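Local coordinates for D-3-phosphoglycerate dehydrogenase-related protein (PDB 4S1V) that probably catalyses the NAD-dependent oxidation of a D-2-hydroxy acid such as 3-phosphoglycerate, at residues Ile4-Asp9 and Val52-Arg57; Ser75-Val80 and Ile299-Ala304; Arg148-Trp153 and Met171-Trp176; Ala203-Leu208 and Leu233-Ser238. All coordinates share one frame; numbering follows the deposited sequence. Where two conformers were deposited one is given.

Contact 1 of 4, residues Ile4-Asp9 and Val52-Arg57; sequences IAILDD and VLIRER
Ile-6 and Val-52 form a parallel bridge, CA to CA 4.8 Å, held by two backbone bonds: Val-52 N donates to Ala-5 O at 2.8 Å and Leu-7 N to Val-52 O at a longer 3.3 Å. Both side chains of the pair lie on one face of the sheet and run side by side, Ile-6 CG1 resting 4.0 Å from Val-52 CB. Helix 294-312 packs on this face, with Phe-305 against Ile-6 and Phe-301 against Ile-54. Leu-7 CD1 meets Leu-53 CD2 at 3.9 Å, the two side chains lying side by side. These strands, 3-6 and 50-53, are neighbours in a five-stranded parallel sheet of order 2-1-3-4-5, the flavodoxin-like plan of the smaller domain in D-2-hydroxyacid dehydrogenases. Beyond the bridge the chains are joined by side chains. Ile-54 turns its CD1 toward the backbone carbonyl of Leu-7, and a type II' turn from Ile-54 to Arg-57 brings the arginine back to the strand end. With its chain extended from CG to NE, Arg-57 runs past Asp-8 in the opposite direction and gives NH1 to Asp-8 O at 2.8 Å; the oxygen lies in the guanidinium plane, while the N-H...O angle is bent to 147°. Ile-54 CG2 sits 3.5 Å above the centre of that plane. NH1 thus binds the main chain, while NE bonds to Tyr-291 OH; the Asp-8 carboxylate has Thr-58 OG1 as a partner. A water links Asp-8 OD2 to Ile-54 N; a second joins Asp-9 OD1 to Arg-57 NH1, while Asp-9 OD2 accepts from Val-14 N.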
# COMPACT_ATOMS: atom_id res chain seq x y z
N ILE C 4 -37.88 -15.51 -26.00
CA ILE C 4 -36.44 -15.41 -26.23
C ILE C 4 -35.69 -15.08 -24.95
O ILE C 4 -36.03 -14.14 -24.24
CB ILE C 4 -36.13 -14.32 -27.29
CG1 ILE C 4 -36.76 -14.67 -28.64
CG2 ILE C 4 -34.62 -14.10 -27.44
CD1 ILE C 4 -37.02 -13.47 -29.52
N ALA C 5 -34.65 -15.87 -24.65
CA ALA C 5 -33.76 -15.57 -23.53
C ALA C 5 -32.36 -15.14 -24.00
O ALA C 5 -31.76 -15.77 -24.88
CB ALA C 5 -33.66 -16.77 -22.59
N ILE C 6 -31.86 -14.06 -23.40
CA ILE C 6 -30.48 -13.63 -23.62
C ILE C 6 -29.70 -13.90 -22.35
O ILE C 6 -30.03 -13.36 -21.28
CB ILE C 6 -30.37 -12.14 -24.01
CG1 ILE C 6 -31.27 -11.82 -25.21
CG2 ILE C 6 -28.93 -11.77 -24.33
CD1 ILE C 6 -31.24 -10.36 -25.63
N LEU C 7 -28.66 -14.73 -22.45
CA LEU C 7 -27.87 -15.11 -21.28
C LEU C 7 -26.67 -14.18 -21.00
O LEU C 7 -26.16 -13.51 -21.91
CB LEU C 7 -27.39 -16.57 -21.41
CG LEU C 7 -28.41 -17.71 -21.42
CD1 LEU C 7 -27.70 -19.04 -21.62
CD2 LEU C 7 -29.23 -17.74 -20.13
N ASP C 8 -26.27 -14.13 -19.74
CA ASP C 8 -24.97 -13.57 -19.32
C ASP C 8 -24.69 -12.08 -19.62
O ASP C 8 -23.53 -11.71 -19.82
CB ASP C 8 -23.83 -14.44 -19.85
CG ASP C 8 -23.98 -15.90 -19.46
OD1 ASP C 8 -24.09 -16.21 -18.26
OD2 ASP C 8 -23.97 -16.76 -20.37
N ASP C 9 -25.72 -11.24 -19.65
CA ASP C 9 -25.52 -9.79 -19.83
C ASP C 9 -25.26 -9.11 -18.49
O ASP C 9 -26.15 -8.48 -17.92
CB ASP C 9 -26.71 -9.16 -20.57
CG ASP C 9 -26.57 -7.65 -20.79
OD1 ASP C 9 -25.46 -7.09 -20.65
OD2 ASP C 9 -27.58 -7.01 -21.11
N VAL C 52 -30.21 -16.58 -27.08
CA VAL C 52 -29.18 -15.75 -27.68
C VAL C 52 -27.98 -15.78 -26.76
O VAL C 52 -28.06 -15.35 -25.60
CB VAL C 52 -29.66 -14.29 -27.89
CG1 VAL C 52 -28.48 -13.39 -28.27
CG2 VAL C 52 -30.74 -14.24 -28.97
N LEU C 53 -26.88 -16.32 -27.26
CA LEU C 53 -25.67 -16.49 -26.48
C LEU C 53 -24.67 -15.38 -26.72
O LEU C 53 -24.45 -14.96 -27.86
CB LEU C 53 -25.00 -17.84 -26.80
CG LEU C 53 -25.83 -19.11 -26.64
CD1 LEU C 53 -24.95 -20.33 -26.91
CD2 LEU C 53 -26.46 -19.19 -25.27
N ILE C 54 -24.04 -14.92 -25.63
CA ILE C 54 -22.97 -13.94 -25.71
C ILE C 54 -21.63 -14.66 -25.71
O ILE C 54 -21.14 -15.09 -24.66
CB ILE C 54 -23.05 -12.89 -24.58
CG1 ILE C 54 -24.46 -12.27 -24.53
CG2 ILE C 54 -21.96 -11.82 -24.77
CD1 ILE C 54 -24.62 -11.14 -23.52
N ARG C 55 -21.05 -14.78 -26.90
CA ARG C 55 -19.80 -15.51 -27.11
C ARG C 55 -19.78 -16.82 -26.30
O ARG C 55 -20.73 -17.61 -26.40
CB ARG C 55 -18.58 -14.62 -26.82
CG ARG C 55 -18.49 -13.39 -27.73
CD ARG C 55 -18.45 -13.76 -29.21
NE ARG C 55 -17.26 -14.53 -29.55
CZ ARG C 55 -17.28 -15.77 -30.04
NH1 ARG C 55 -18.44 -16.37 -30.26
NH2 ARG C 55 -16.15 -16.40 -30.31
N GLU C 56 -18.74 -17.04 -25.49
CA GLU C 56 -18.55 -18.31 -24.78
C GLU C 56 -18.91 -18.29 -23.28
O GLU C 56 -18.44 -19.15 -22.53
CB GLU C 56 -17.10 -18.82 -24.93
CG GLU C 56 -16.50 -18.65 -26.33
CD GLU C 56 -15.32 -19.58 -26.58
OE1 GLU C 56 -15.19 -20.61 -25.90
OE2 GLU C 56 -14.53 -19.28 -27.49
N ARG C 57 -19.72 -17.34 -22.84
CA ARG C 57 -20.02 -17.18 -21.40
C ARG C 57 -20.79 -18.36 -20.77
O ARG C 57 -20.73 -18.57 -19.56
CB ARG C 57 -20.74 -15.87 -21.14
CG ARG C 57 -19.88 -14.66 -21.45
CD ARG C 57 -20.67 -13.37 -21.36
NE ARG C 57 -19.87 -12.24 -21.84
CZ ARG C 57 -20.22 -10.97 -21.72
NH1 ARG C 57 -21.35 -10.62 -21.13
NH2 ARG C 57 -19.41 -10.03 -22.20
O HOH W 1 -24.37 -16.60 -23.51
O HOH W 2 -22.80 -7.79 -21.12

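Contact 2 of 4, residues Ser75-Val80 and Ile299-Ala304; sequences SQTGKV and IYFQAA
Tyr-300 O is gripped by two donors: a water at 2.6 Å, which in turn accepts from Gly-78 N at 3.1 Å and so bridges the segments, and Ala-304 N within the helix. A second polar link is direct. The hydroxyl of Ser-75 donates to Ala-304 O across 2.8 Å, a side-chain bond that ties the end of strand 73-76 to helix 294-312. It reaches the carbonyl from the side, since the C=O...OG angle is 114°, and is tilted somewhat from the carbonyl plane. Ser-75 OG stands anti to its own nitrogen (chi1 -176°), a setting that directs it to the helix.

Between the two polar links lies Thr-77, whose branches work in different directions. Its CG2 is lodged among Tyr-300 CB, Ala-304 CB and the Phe-301 ring, making a CH-pi contact 4.1 Å from the ring centroid and 19° off the normal, somewhat displaced toward the rim. The hydroxyl branch, OG1, bonds instead to Leu-53 O and Arg-55 N in the adjoining strand and turn. Next along the chain, Gly-78 passes the tyrosine, with its N 3.7 Å from Tyr-300 CD1. The Phe-301 ring has an edge-to-face partner in Tyr-297 of the same helix.

The contact thus packs helix 294-312 against the end of strand 73-76 and the loop that follows. Its division of labour follows from the chemistry: a buried serine and a water meet helix carbonyls, while the threonine methyl fills the apolar position between them and its hydroxyl stays bonded to the sheet side.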
# COMPACT_ATOMS: atom_id res chain seq x y z
N SER C 75 -29.11 -18.66 -31.23
CA SER C 75 -28.49 -17.65 -32.09
C SER C 75 -27.22 -17.14 -31.43
O SER C 75 -27.26 -16.51 -30.38
CB SER C 75 -29.46 -16.50 -32.38
OG SER C 75 -28.87 -15.56 -33.28
N GLN C 76 -26.09 -17.43 -32.07
CA GLN C 76 -24.78 -17.13 -31.53
C GLN C 76 -24.34 -15.73 -31.94
O GLN C 76 -24.44 -15.36 -33.12
CB GLN C 76 -23.77 -18.18 -32.03
CG GLN C 76 -22.35 -18.05 -31.49
CD GLN C 76 -22.29 -18.23 -29.98
OE1 GLN C 76 -22.62 -19.29 -29.46
NE2 GLN C 76 -21.86 -17.18 -29.27
N THR C 77 -23.88 -14.94 -30.97
CA THR C 77 -23.16 -13.71 -31.28
C THR C 77 -21.77 -14.13 -31.73
O THR C 77 -21.10 -14.92 -31.05
CB THR C 77 -23.03 -12.78 -30.06
OG1 THR C 77 -22.55 -13.53 -28.93
CG2 THR C 77 -24.38 -12.11 -29.73
N GLY C 78 -21.35 -13.63 -32.89
CA GLY C 78 -20.08 -14.05 -33.48
C GLY C 78 -20.19 -15.48 -33.95
O GLY C 78 -21.30 -15.99 -34.14
N LYS C 79 -19.05 -16.14 -34.13
CA LYS C 79 -19.03 -17.51 -34.63
C LYS C 79 -19.07 -18.52 -33.49
O LYS C 79 -18.74 -18.18 -32.35
CB LYS C 79 -17.78 -17.74 -35.49
CG LYS C 79 -17.69 -16.89 -36.76
CD LYS C 79 -16.25 -16.82 -37.26
CE LYS C 79 -16.12 -16.02 -38.54
NZ LYS C 79 -16.75 -16.72 -39.71
N VAL C 80 -19.49 -19.74 -33.80
CA VAL C 80 -19.44 -20.85 -32.84
C VAL C 80 -17.99 -21.20 -32.46
O VAL C 80 -17.06 -20.96 -33.24
CB VAL C 80 -20.18 -22.12 -33.36
CG1 VAL C 80 -21.66 -21.83 -33.58
CG2 VAL C 80 -19.54 -22.65 -34.63
N ILE C 299 -22.94 -4.59 -33.26
CA ILE C 299 -22.67 -5.54 -34.34
C ILE C 299 -23.12 -6.95 -33.95
O ILE C 299 -23.87 -7.60 -34.70
CB ILE C 299 -21.17 -5.51 -34.74
CG1 ILE C 299 -20.84 -4.19 -35.47
CG2 ILE C 299 -20.80 -6.71 -35.59
CD1 ILE C 299 -19.41 -3.73 -35.28
N TYR C 300 -22.67 -7.42 -32.79
CA TYR C 300 -23.02 -8.76 -32.30
C TYR C 300 -24.51 -9.01 -32.29
O TYR C 300 -25.00 -10.03 -32.79
CB TYR C 300 -22.48 -8.99 -30.89
CG TYR C 300 -21.03 -9.36 -30.83
CD1 TYR C 300 -20.47 -10.27 -31.73
CD2 TYR C 300 -20.21 -8.82 -29.86
CE1 TYR C 300 -19.13 -10.61 -31.67
CE2 TYR C 300 -18.87 -9.16 -29.78
CZ TYR C 300 -18.33 -10.05 -30.68
OH TYR C 300 -17.00 -10.36 -30.58
N PHE C 301 -25.24 -8.08 -31.69
CA PHE C 301 -26.64 -8.28 -31.46
C PHE C 301 -27.50 -7.96 -32.68
O PHE C 301 -28.53 -8.60 -32.88
CB PHE C 301 -27.07 -7.58 -30.16
CG PHE C 301 -26.45 -8.20 -28.93
CD1 PHE C 301 -26.99 -9.36 -28.36
CD2 PHE C 301 -25.29 -7.67 -28.38
CE1 PHE C 301 -26.41 -9.94 -27.25
CE2 PHE C 301 -24.70 -8.25 -27.26
CZ PHE C 301 -25.26 -9.39 -26.70
N GLN C 302 -27.08 -7.02 -33.53
CA GLN C 302 -27.82 -6.78 -34.77
C GLN C 302 -27.87 -8.05 -35.61
O GLN C 302 -28.92 -8.41 -36.14
CB GLN C 302 -27.29 -5.57 -35.57
CG GLN C 302 -25.95 -5.78 -36.27
CD GLN C 302 -25.34 -4.47 -36.78
OE1 GLN C 302 -25.55 -3.40 -36.20
NE2 GLN C 302 -24.56 -4.57 -37.86
N ALA C 303 -26.74 -8.75 -35.68
CA ALA C 303 -26.63 -9.97 -36.48
C ALA C 303 -27.32 -11.16 -35.80
O ALA C 303 -28.03 -11.92 -36.46
CB ALA C 303 -25.17 -10.29 -36.77
N ALA C 304 -27.13 -11.28 -34.49
CA ALA C 304 -27.80 -12.32 -33.71
C ALA C 304 -29.33 -12.16 -33.75
O ALA C 304 -30.05 -13.14 -33.93
CB ALA C 304 -27.30 -12.34 -32.27
O HOH W 3 -23.16 -11.42 -34.08

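Contact 3 of 4, residues Arg148-Trp153 and Met171-Trp176; sequences RTLGIW and MPILVW
Trp-153 and Trp-176 end two adjacent parallel strands, 150-153 and 173-176, which with helix 157-168 make a beta-alpha-beta crossover of the Rossmann fold. A GxGxxG-like pattern, Gly-154, Gly-156 and Gly-159, follows the first strand, consistent with the dinucleotide-binding turn of the NAD domain.

Backbone bonds set the register, with Leu-150 opposite Ile-173 and Ile-152 opposite Val-175. Four N-H...O bonds alternate along the pair: Leu-150 N to Pro-172 O, Leu-174 N to Leu-150 O, Ile-152 N to Leu-174 O and Trp-176 N to Ile-152 O, all between 2.9 and 3.0 Å. The strand axes are inclined to each other by 23°. CA-H...O contacts supplement the ladder, among them Gly-151 CA to Leu-174 O at 3.3 Å.

Apolar contacts occupy the face that carries Leu-150, Ile-152, Ile-173 and Val-175. Leu-150 CD2 lies alongside Ile-173 CD1 at 3.9 Å, and Ile-152 CD1 touches Ile-173 CG2 at 3.8 Å; Ala-163 of the crossover helix packs against both isoleucines. Before the strands begin, Met-171 bends at chi3 (78°), which brings its methyl CE back to Leu-150 CB at 3.7 Å.

On the other face, at the carboxyl ends of the strands, the two indoles meet. They point the same way but form an edge-to-face pair, the six-membered ring of Trp-153 and the five-membered ring of Trp-176 having centroids 4.7 Å apart and planes at 66°. Trp-176 CD1 stands over the centre of the Trp-153 face, 3.5 Å from Trp-153 CE2.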
# COMPACT_ATOMS: atom_id res chain seq x y z
N ARG C 148 11.09 -0.74 -27.41
CA ARG C 148 10.93 -2.13 -26.96
C ARG C 148 10.39 -3.02 -28.09
O ARG C 148 9.54 -2.59 -28.87
CB ARG C 148 10.01 -2.19 -25.72
CG ARG C 148 10.63 -1.63 -24.44
CD ARG C 148 9.72 -1.78 -23.23
NE ARG C 148 9.80 -3.11 -22.62
CZ ARG C 148 9.23 -3.47 -21.47
NH1 ARG C 148 8.50 -2.61 -20.76
NH2 ARG C 148 9.38 -4.71 -21.03
N THR C 149 10.89 -4.25 -28.18
CA THR C 149 10.40 -5.18 -29.20
C THR C 149 9.03 -5.77 -28.84
O THR C 149 8.86 -6.37 -27.77
CB THR C 149 11.41 -6.30 -29.53
OG1 THR C 149 12.58 -5.72 -30.12
CG2 THR C 149 10.80 -7.30 -30.51
N LEU C 150 8.08 -5.59 -29.75
CA LEU C 150 6.76 -6.15 -29.58
C LEU C 150 6.69 -7.50 -30.27
O LEU C 150 6.78 -7.58 -31.50
CB LEU C 150 5.68 -5.20 -30.12
CG LEU C 150 4.23 -5.69 -30.17
CD1 LEU C 150 3.72 -6.09 -28.79
CD2 LEU C 150 3.34 -4.60 -30.75
N GLY C 151 6.52 -8.55 -29.48
CA GLY C 151 6.35 -9.90 -30.02
C GLY C 151 4.90 -10.29 -30.19
O GLY C 151 4.12 -10.22 -29.24
N ILE C 152 4.53 -10.69 -31.40
CA ILE C 152 3.17 -11.08 -31.71
C ILE C 152 3.15 -12.53 -32.16
O ILE C 152 3.85 -12.89 -33.12
CB ILE C 152 2.55 -10.14 -32.77
CG1 ILE C 152 2.63 -8.70 -32.29
CG2 ILE C 152 1.10 -10.53 -33.08
CD1 ILE C 152 2.39 -7.68 -33.38
N TRP C 153 2.41 -13.36 -31.43
CA TRP C 153 2.16 -14.73 -31.85
C TRP C 153 0.81 -14.76 -32.50
O TRP C 153 -0.21 -14.62 -31.83
CB TRP C 153 2.19 -15.68 -30.65
CG TRP C 153 2.27 -17.15 -31.01
CD1 TRP C 153 1.78 -17.77 -32.16
CD2 TRP C 153 2.86 -18.24 -30.21
NE1 TRP C 153 2.03 -19.13 -32.13
CE2 TRP C 153 2.68 -19.47 -30.99
CE3 TRP C 153 3.51 -18.31 -28.98
CZ2 TRP C 153 3.13 -20.70 -30.54
CZ3 TRP C 153 3.95 -19.56 -28.53
CH2 TRP C 153 3.77 -20.73 -29.30
N MET C 171 7.91 0.63 -31.92
CA MET C 171 8.35 -0.68 -31.48
C MET C 171 8.77 -1.54 -32.68
O MET C 171 8.02 -1.65 -33.65
CB MET C 171 7.25 -1.41 -30.70
CG MET C 171 6.66 -0.62 -29.54
SD MET C 171 5.45 -1.59 -28.61
CE MET C 171 6.50 -2.65 -27.62
N PRO C 172 9.98 -2.15 -32.62
CA PRO C 172 10.25 -3.23 -33.58
C PRO C 172 9.16 -4.31 -33.47
O PRO C 172 8.67 -4.59 -32.37
CB PRO C 172 11.60 -3.79 -33.12
CG PRO C 172 12.25 -2.70 -32.34
CD PRO C 172 11.13 -1.87 -31.74
N ILE C 173 8.79 -4.91 -34.59
CA ILE C 173 7.77 -5.95 -34.57
C ILE C 173 8.41 -7.29 -34.91
O ILE C 173 9.05 -7.43 -35.95
CB ILE C 173 6.60 -5.64 -35.53
CG1 ILE C 173 6.07 -4.21 -35.31
CG2 ILE C 173 5.48 -6.68 -35.40
CD1 ILE C 173 5.45 -3.96 -33.94
N LEU C 174 8.27 -8.25 -33.99
CA LEU C 174 8.76 -9.62 -34.18
C LEU C 174 7.58 -10.58 -34.15
O LEU C 174 6.77 -10.55 -33.21
CB LEU C 174 9.77 -9.98 -33.09
CG LEU C 174 10.46 -11.34 -33.18
CD1 LEU C 174 11.44 -11.41 -34.36
CD2 LEU C 174 11.19 -11.67 -31.89
N VAL C 175 7.48 -11.42 -35.17
CA VAL C 175 6.29 -12.25 -35.34
C VAL C 175 6.62 -13.74 -35.29
O VAL C 175 7.58 -14.21 -35.89
CB VAL C 175 5.54 -11.90 -36.64
CG1 VAL C 175 4.36 -12.83 -36.88
CG2 VAL C 175 5.07 -10.44 -36.61
N TRP C 176 5.80 -14.48 -34.54
CA TRP C 176 5.85 -15.94 -34.51
C TRP C 176 4.49 -16.53 -34.80
O TRP C 176 3.45 -15.88 -34.58
CB TRP C 176 6.42 -16.44 -33.18
CG TRP C 176 6.55 -17.94 -33.13
CD1 TRP C 176 5.90 -18.82 -32.27
CD2 TRP C 176 7.34 -18.79 -34.03
NE1 TRP C 176 6.24 -20.12 -32.55
CE2 TRP C 176 7.10 -20.18 -33.59
CE3 TRP C 176 8.20 -18.56 -35.10
CZ2 TRP C 176 7.71 -21.26 -34.22
CZ3 TRP C 176 8.80 -19.66 -35.73
CH2 TRP C 176 8.56 -20.98 -35.29

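Contact 4 of 4, residues Ala203-Leu208 and Leu233-Ser238; sequences ADVLSL and LFVNTS
Leu-208 packs against Phe-234 and Asn-236 on the neighbouring strand. From the backbone outward, its CB lies 3.9 Å from Asn-236 OD1; CG is near both Val-235 O and the ring atom Phe-234 CZ; and the CD1 branch ends 3.7 Å from Phe-234 CZ while also meeting the Asn-236 amide at CG. The torsion that sets CG anti to the carbonyl carbon (chi1 -57°) lets CD1 bridge the two residues. Leu-206 CD2 adds a contact at 3.9 Å with Phe-234 CE1, so two leucines meet this ring, each crossing it obliquely.

On the opposite face Val-205 CG1 touches both Leu-233 CD2 and Val-235 CG2, and Ser-207 OG lies 3.7 Å from Val-235 CB. Helix 104-119 covers this side, through Ile-114 on Val-235 and Ala-117 on Leu-233. The strands run parallel, 13° apart, joined by four backbone bonds, the shortest of them Val-235 N to Leu-206 O at 2.7 Å.

Past the strand ends, Leu-208 O is gripped by Ser-238 OG at 2.8 Å, a donor 55° out of the carbonyl plane, and by a water that also bonds Ser-207 OG and Thr-237 N. Asn-236 OD1 accepts from Ser-238 N at 3.0 Å, closing an Asx turn, and its ND2 donates to Arg-239 O. The carboxylate of Asp-204, just ahead of strand 205-208, accepts from Thr-149 N and forms a salt bridge with Lys-229. Strands 205-208 and 233-236 with helix 222-226 form a beta-alpha-beta unit in the second half of the Rossmann-type NAD-binding domain.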
# COMPACT_ATOMS: atom_id res chain seq x y z
N ALA C 203 11.47 -10.96 -27.24
CA ALA C 203 10.32 -10.05 -27.10
C ALA C 203 10.38 -9.31 -25.77
O ALA C 203 10.61 -9.92 -24.73
CB ALA C 203 9.02 -10.82 -27.23
N ASP C 204 10.22 -7.99 -25.81
CA ASP C 204 10.06 -7.21 -24.58
C ASP C 204 8.60 -7.25 -24.12
O ASP C 204 8.32 -7.40 -22.93
CB ASP C 204 10.50 -5.76 -24.79
CG ASP C 204 11.99 -5.65 -25.04
OD1 ASP C 204 12.75 -6.08 -24.17
OD2 ASP C 204 12.39 -5.13 -26.11
N VAL C 205 7.70 -7.08 -25.08
CA VAL C 205 6.27 -7.23 -24.85
C VAL C 205 5.83 -8.35 -25.79
O VAL C 205 6.06 -8.29 -27.00
CB VAL C 205 5.51 -5.93 -25.16
CG1 VAL C 205 4.00 -6.14 -25.02
CG2 VAL C 205 5.98 -4.80 -24.24
N LEU C 206 5.22 -9.39 -25.21
CA LEU C 206 4.81 -10.55 -25.98
C LEU C 206 3.30 -10.76 -25.87
O LEU C 206 2.77 -10.96 -24.77
CB LEU C 206 5.56 -11.78 -25.47
CG LEU C 206 5.56 -13.07 -26.30
CD1 LEU C 206 6.78 -13.91 -25.93
CD2 LEU C 206 4.29 -13.87 -26.08
N SER C 207 2.61 -10.71 -27.02
CA SER C 207 1.15 -10.80 -27.05
C SER C 207 0.65 -11.99 -27.86
O SER C 207 1.09 -12.20 -29.00
CB SER C 207 0.55 -9.50 -27.58
OG SER C 207 -0.81 -9.38 -27.23
N LEU C 208 -0.27 -12.76 -27.28
CA LEU C 208 -0.85 -13.92 -27.96
C LEU C 208 -2.12 -13.56 -28.71
O LEU C 208 -3.05 -12.98 -28.14
CB LEU C 208 -1.17 -15.03 -26.95
CG LEU C 208 -0.05 -15.58 -26.06
CD1 LEU C 208 -0.57 -16.72 -25.21
CD2 LEU C 208 1.15 -16.04 -26.89
N LEU C 233 7.00 -8.10 -20.52
CA LEU C 233 5.55 -8.07 -20.29
C LEU C 233 4.82 -9.10 -21.16
O LEU C 233 4.86 -9.02 -22.39
CB LEU C 233 4.97 -6.67 -20.51
CG LEU C 233 3.44 -6.58 -20.61
CD1 LEU C 233 2.75 -6.86 -19.27
CD2 LEU C 233 3.03 -5.22 -21.16
N PHE C 234 4.16 -10.05 -20.51
CA PHE C 234 3.43 -11.09 -21.21
C PHE C 234 1.95 -10.73 -21.28
O PHE C 234 1.33 -10.39 -20.28
CB PHE C 234 3.62 -12.43 -20.51
CG PHE C 234 2.87 -13.56 -21.15
CD1 PHE C 234 3.41 -14.23 -22.24
CD2 PHE C 234 1.63 -13.95 -20.66
CE1 PHE C 234 2.72 -15.28 -22.83
CE2 PHE C 234 0.93 -14.99 -21.25
CZ PHE C 234 1.49 -15.67 -22.34
N VAL C 235 1.38 -10.82 -22.48
CA VAL C 235 -0.00 -10.39 -22.68
C VAL C 235 -0.84 -11.51 -23.28
O VAL C 235 -0.49 -12.08 -24.32
CB VAL C 235 -0.08 -9.15 -23.60
CG1 VAL C 235 -1.50 -8.59 -23.61
CG2 VAL C 235 0.89 -8.06 -23.13
N ASN C 236 -1.95 -11.84 -22.62
CA ASN C 236 -2.89 -12.80 -23.19
C ASN C 236 -4.32 -12.25 -23.23
O ASN C 236 -4.99 -12.18 -22.20
CB ASN C 236 -2.85 -14.11 -22.41
CG ASN C 236 -3.49 -15.28 -23.16
OD1 ASN C 236 -3.99 -15.13 -24.28
ND2 ASN C 236 -3.46 -16.45 -22.53
N THR C 237 -4.75 -11.84 -24.43
CA THR C 237 -6.16 -11.46 -24.68
C THR C 237 -6.83 -12.49 -25.59
O THR C 237 -7.84 -12.20 -26.26
CB THR C 237 -6.28 -10.07 -25.34
OG1 THR C 237 -5.50 -10.03 -26.54
CG2 THR C 237 -5.78 -8.97 -24.39
N SER C 238 -6.27 -13.69 -25.62
CA SER C 238 -6.83 -14.76 -26.42
C SER C 238 -7.60 -15.80 -25.62
O SER C 238 -8.82 -15.71 -25.51
CB SER C 238 -5.73 -15.44 -27.25
OG SER C 238 -5.31 -14.58 -28.30
O HOH W 4 -2.95 -11.00 -26.41

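How the contacts relate
The four contacts fall into two groups, one in each parallel sheet. Contacts 1 and 2 are centred 10 Å apart and meet through the neighbouring strands 50-53 and 73-76 and the loops after them, where Lys-79 O lies 2.8 Å from Arg-55 NH1. Contacts 3 and 4, with centres 9 Å apart, are joined through adjacent strands 150-153 and 205-208, where Gly-151 and Val-205 are bonded backbone to backbone. Between the groups, contacts 1 and 4 come within about 7 Å at their nearest atoms, though their centres are 29 Å apart. A salt bridge from Glu-56 to Arg-239, just after contact 4, spans the domains, whose interdomain cleft holds the active site in this family.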